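Local atomic coordinates of subtilisin-like protein (Prochloron didemni, PDB entry 3ZXY), a protein that probably acts as a serine endopeptidase of the subtilisin family, here seen as the protease domain of the longer PatA protein. Residues 13-18 / 109-114; 141-146 / 212-217. The protein carries 1 engineered substitution. All coordinates share one frame; numbering follows the deposited sequence.

Both contacts are buried in the middle of the subtilisin-like protease domain, and both reach the same parallel sheet, in which strands 108-111 and 139-143 are neighbours. Interaction 1 (13-18 / 109-114) joins two adjacent strands within it through backbone hydrogen bonds and through a water and the polar groups around Asp16. Interaction 2 (141-146 / 212-217) instead lays a helix on one face of the sheet, through van der Waals packing of methyls and one threonine hydroxyl, with no hydrogen bond across. The two touch where Asn110 OD1 packs against Thr214 and Pro215. Every touching residue of either contact is buried; the chain comes to the surface beyond them, at Gly114 and at Asn146.

Interaction 1 (13-18 / 109-114)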
loop_
_atom_site.group_PDB
_atom_site.type_symbol
_atom_site.label_atom_id
_atom_site.label_comp_id
_atom_site.label_asym_id
_atom_site.label_seq_id
_atom_site.Cartn_x
_atom_site.Cartn_y
_atom_site.Cartn_z
ATOM N N ALA A 13 -8.084 -0.952 -2.246
ATOM C CA ALA A 13 -8.329 -2.066 -1.328
ATOM C C ALA A 13 -7.195 -2.175 -0.325
ATOM O O ALA A 13 -6.022 -2.037 -0.699
ATOM C CB ALA A 13 -8.468 -3.361 -2.092
ATOM N N ILE A 14 -7.552 -2.395 0.936
ATOM C CA ILE A 14 -6.604 -2.618 2.015
ATOM C C ILE A 14 -6.753 -4.087 2.392
ATOM O O ILE A 14 -7.790 -4.492 2.904
ATOM C CB ILE A 14 -6.938 -1.762 3.259
ATOM C CG1 ILE A 14 -7.025 -0.278 2.899
ATOM C CG2 ILE A 14 -5.923 -2.022 4.381
ATOM C CD1 ILE A 14 -5.733 0.317 2.394
ATOM N N LEU A 15 -5.707 -4.881 2.145
ATOM C CA LEU A 15 -5.682 -6.285 2.513
ATOM C C LEU A 15 -4.779 -6.372 3.722
ATOM O O LEU A 15 -3.553 -6.392 3.606
ATOM C CB LEU A 15 -5.141 -7.138 1.365
ATOM C CG LEU A 15 -6.164 -7.523 0.291
ATOM C CD1 LEU A 15 -6.882 -6.333 -0.336
ATOM C CD2 LEU A 15 -5.453 -8.352 -0.770
ATOM N N ASP A 16 -5.381 -6.387 4.892
ATOM C CA ASP A 16 -4.623 -6.274 6.120
ATOM C C ASP A 16 -5.413 -6.949 7.235
ATOM O O ASP A 16 -6.196 -7.866 6.991
ATOM C CB ASP A 16 -4.320 -4.788 6.419
ATOM C CG ASP A 16 -3.010 -4.602 7.159
ATOM O OD1 ASP A 16 -2.957 -4.941 8.351
ATOM O OD2 ASP A 16 -2.019 -4.136 6.547
ATOM N N GLY A 17 -5.197 -6.507 8.455
ATOM C CA GLY A 17 -6.046 -6.947 9.547
ATOM C C GLY A 17 -7.368 -6.221 9.558
ATOM O O GLY A 17 -7.640 -5.358 8.717
ATOM N N PRO A 18 -8.216 -6.565 10.527
ATOM C CA PRO A 18 -9.454 -5.835 10.709
ATOM C C PRO A 18 -9.217 -4.343 10.893
ATOM O O PRO A 18 -8.201 -3.933 11.477
ATOM C CB PRO A 18 -10.041 -6.454 11.978
ATOM C CG PRO A 18 -9.440 -7.803 12.049
ATOM C CD PRO A 18 -8.065 -7.665 11.498
ATOM N N ILE A 109 -4.306 -2.273 -4.793
ATOM C CA ILE A 109 -4.390 -3.237 -3.686
ATOM C C ILE A 109 -3.152 -3.022 -2.819
ATOM O O ILE A 109 -2.029 -3.240 -3.261
ATOM C CB ILE A 109 -4.467 -4.687 -4.211
ATOM C CG1 ILE A 109 -5.739 -4.881 -5.035
ATOM C CG2 ILE A 109 -4.439 -5.696 -3.050
ATOM C CD1 ILE A 109 -5.861 -6.248 -5.691
ATOM N N ASN A 110 -3.372 -2.553 -1.600
ATOM C CA ASN A 110 -2.286 -2.350 -0.625
ATOM C C ASN A 110 -2.103 -3.623 0.178
ATOM O O ASN A 110 -3.038 -4.079 0.835
ATOM C CB ASN A 110 -2.656 -1.194 0.313
ATOM C CG ASN A 110 -1.553 -0.836 1.299
ATOM O OD1 ASN A 110 -0.802 0.113 1.070
ATOM N ND2 ASN A 110 -1.418 -1.609 2.391
ATOM N N ILE A 111 -0.902 -4.190 0.133
ATOM C CA ILE A 111 -0.576 -5.365 0.968
ATOM C C ILE A 111 0.662 -5.037 1.803
ATOM O O ILE A 111 1.803 -5.183 1.358
ATOM C CB ILE A 111 -0.334 -6.620 0.123
ATOM C CG1 ILE A 111 -1.546 -6.915 -0.764
ATOM C CG2 ILE A 111 -0.012 -7.816 1.020
ATOM C CD1 ILE A 111 -1.419 -8.175 -1.597
ATOM N N SER A 112 0.410 -4.592 3.021
ATOM C CA SER A 112 1.464 -4.263 3.972
ATOM C C SER A 112 1.876 -5.524 4.696
ATOM O O SER A 112 1.734 -5.635 5.920
ATOM C CB SER A 112 0.979 -3.234 4.975
ATOM O OG SER A 112 0.832 -1.962 4.353
ATOM N N GLY A 113 2.339 -6.501 3.942
ATOM C CA GLY A 113 2.757 -7.774 4.505
ATOM C C GLY A 113 3.377 -8.623 3.430
ATOM O O GLY A 113 3.451 -8.214 2.278
ATOM N N GLY A 114 3.793 -9.823 3.805
ATOM C CA GLY A 114 4.441 -10.728 2.870
ATOM C C GLY A 114 5.194 -11.800 3.613
ATOM O O GLY A 114 5.049 -11.945 4.830
HETATM O O HOH W 1 -2.209 -4.009 3.858
#
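Ala13 O accepts a hydrogen bond from Asn110 N at 2.8 Å, and Leu15 N returns one to Asn110 O at 3.1 Å, which grips Asn110 through both polar atoms of its backbone. Leu15 slants across Ile109, bringing both of its methyls against Ile109 CG2, with CD2 the closer at 3.6 Å; CD2 also meets Ile111 CD1. Helix 91-103 covers this apolar face through Ala101 and Ile98. On the other face Ile14 runs alongside Asn110, its CD1 4.0 Å from Asn110 CB.

These are neighbouring central strands of the parallel sheet of a subtilisin-like domain, and the predicted charge-relay residue Asp16 follows Leu15 on the first segment. Its OD2 rests 3.5 Å from Ser112 CB, while OD1 takes the Gly17 N-H on its anti side, 18° out of the carboxylate plane, and is hydrogen-bonded to His51 ND1 as well. Replacing Asp16 by an alanine would probably leave His51 ND1 without its carboxylate partner and the Gly17 N-H without its acceptor.

Between the two segments a water accepts from Asn110 ND2 and Ser112 N, and lies 2.7 Å from both Asp16 OD2 and Leu15 O. Asn110 carries its amide to this water because its chi1 of -176° swings CG away from the backbone N; ND2 also donates to Ser112 OG, 3.0 Å away and close to the amide plane. Ser218 OG holds Asn110 OD1, fixing the rotation of the amide, and Ser112 OG is hydrogen-bonded to the carbonyl of Ala211, the engineered residue at the predicted nucleophile position.

Interaction 2 (141-146 / 212-217); sequences VAAAGN and FATPIV
Thr214 is wedged against strand 139-143, its OG1 only 3.1 Å from Ala143 CA and 3.4 Å from Ala143 CB. Its first torsion (chi1 -63°) sets OG1 beside the backbone N and turns the methyl CG2 to Val141, where it meets Val141 O at 3.6 Å. One helical turn further on, Val217 crosses Val141 obliquely, CG1 on CG1 at 3.8 Å, and Val141 CG1 lies equally near Thr214 O. Val164 of the next strand packs against Val141, Thr214 and Val217 and extends this tightly packed, largely apolar part.

The segment axes run nearly antiparallel, at 165°, and approach to 7.4 Å, as where the central helix of a subtilisin fold lies on its parallel sheet. Ala143 is small enough to let the threonine come close. Beyond it the contact opens: the chain leaves the sheet at residues 144-146 and reaches solvent at Asn146, whose OD1 is held by Thr210 N just before the helical segment. On the helix, Ile216 faces Ile58 and Ile70 instead of the strand and is partly exposed.

Although Thr214 OG1 comes near Ala143 N, the angle is poor for a hydrogen bond; the hydroxyl is bonded to Thr210 O, one turn back in its own helix. Because the helix itself satisfies this hydroxyl, Thr214 can face the sheet by van der Waals contact alone, three residues after the engineered Ala211, without leaving its buried hydroxyl unpaired.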
loop_
_atom_site.group_PDB
_atom_site.type_symbol
_atom_site.label_atom_id
_atom_site.label_comp_id
_atom_site.label_asym_id
_atom_site.label_seq_id
_atom_site.Cartn_x
_atom_site.Cartn_y
_atom_site.Cartn_z
ATOM N N VAL A 141 0.578 -2.853 -4.428
ATOM C CA VAL A 141 1.632 -2.091 -3.753
ATOM C C VAL A 141 1.918 -2.891 -2.475
ATOM O O VAL A 141 1.001 -3.111 -1.666
ATOM C CB VAL A 141 1.189 -0.656 -3.406
ATOM C CG1 VAL A 141 2.341 0.110 -2.775
ATOM C CG2 VAL A 141 0.690 0.085 -4.656
ATOM N N ALA A 142 3.168 -3.330 -2.285
ATOM C CA ALA A 142 3.480 -4.306 -1.231
ATOM C C ALA A 142 4.737 -3.970 -0.458
ATOM O O ALA A 142 5.718 -3.492 -1.029
ATOM C CB ALA A 142 3.588 -5.722 -1.819
ATOM N N ALA A 143 4.724 -4.294 0.833
ATOM C CA ALA A 143 5.850 -4.008 1.719
ATOM C C ALA A 143 7.080 -4.854 1.396
ATOM O O ALA A 143 6.982 -6.073 1.249
ATOM C CB ALA A 143 5.442 -4.249 3.173
ATOM N N ALA A 144 8.241 -4.194 1.320
ATOM C CA ALA A 144 9.511 -4.867 1.035
ATOM C C ALA A 144 9.947 -5.827 2.136
ATOM O O ALA A 144 10.707 -6.767 1.872
ATOM C CB ALA A 144 10.616 -3.824 0.813
ATOM N N GLY A 145 9.500 -5.572 3.368
ATOM C CA GLY A 145 9.967 -6.302 4.543
ATOM C C GLY A 145 11.072 -5.573 5.275
ATOM O O GLY A 145 11.827 -4.807 4.673
ATOM N N ASN A 146 11.207 -5.860 6.568
ATOM C CA ASN A 146 12.079 -5.095 7.466
ATOM C C ASN A 146 13.380 -5.793 7.834
ATOM O O ASN A 146 14.129 -5.303 8.682
ATOM C CB ASN A 146 11.356 -4.761 8.765
ATOM C CG ASN A 146 10.095 -3.956 8.583
ATOM O OD1 ASN A 146 9.857 -3.364 7.526
ATOM N ND2 ASN A 146 9.276 -3.910 9.641
ATOM N N PHE A 212 4.172 0.535 6.911
ATOM C CA PHE A 212 3.582 1.864 7.060
ATOM C C PHE A 212 4.008 2.805 5.942
ATOM O O PHE A 212 3.269 3.728 5.571
ATOM C CB PHE A 212 3.841 2.377 8.478
ATOM C CG PHE A 212 3.482 1.352 9.491
ATOM C CD1 PHE A 212 2.164 0.961 9.638
ATOM C CD2 PHE A 212 4.458 0.657 10.162
ATOM C CE1 PHE A 212 1.816 -0.047 10.513
ATOM C CE2 PHE A 212 4.126 -0.360 11.032
ATOM C CZ PHE A 212 2.800 -0.702 11.222
ATOM N N ALA A 213 5.155 2.526 5.347
ATOM C CA ALA A 213 5.585 3.205 4.107
ATOM C C ALA A 213 4.696 2.813 2.931
ATOM O O ALA A 213 4.377 3.633 2.071
ATOM C CB ALA A 213 7.046 2.843 3.805
ATOM N N THR A 214 4.295 1.538 2.894
ATOM C CA THR A 214 3.489 0.991 1.802
ATOM C C THR A 214 2.203 1.807 1.537
ATOM O O THR A 214 1.970 2.199 0.399
ATOM C CB THR A 214 3.234 -0.515 2.034
ATOM O OG1 THR A 214 4.491 -1.197 2.009
ATOM C CG2 THR A 214 2.334 -1.120 0.969
ATOM N N PRO A 215 1.375 2.082 2.569
ATOM C CA PRO A 215 0.150 2.858 2.332
ATOM C C PRO A 215 0.379 4.294 1.917
ATOM O O PRO A 215 -0.511 4.898 1.298
ATOM C CB PRO A 215 -0.615 2.747 3.657
ATOM C CG PRO A 215 0.422 2.391 4.656
ATOM C CD PRO A 215 1.398 1.526 3.934
ATOM N N ILE A 216 1.538 4.860 2.235
ATOM C CA ILE A 216 1.858 6.193 1.744
ATOM C C ILE A 216 1.940 6.134 0.226
ATOM O O ILE A 216 1.379 6.977 -0.488
ATOM C CB ILE A 216 3.148 6.744 2.362
ATOM C CG1 ILE A 216 2.935 6.970 3.870
ATOM C CG2 ILE A 216 3.526 8.069 1.684
ATOM C CD1 ILE A 216 4.153 7.406 4.622
ATOM N N VAL A 217 2.646 5.140 -0.295
ATOM C CA VAL A 217 2.726 4.954 -1.749
ATOM C C VAL A 217 1.361 4.619 -2.357
ATOM O O VAL A 217 1.000 5.164 -3.401
ATOM C CB VAL A 217 3.795 3.893 -2.118
ATOM C CG1 VAL A 217 3.766 3.570 -3.610
ATOM C CG2 VAL A 217 5.180 4.351 -1.657
#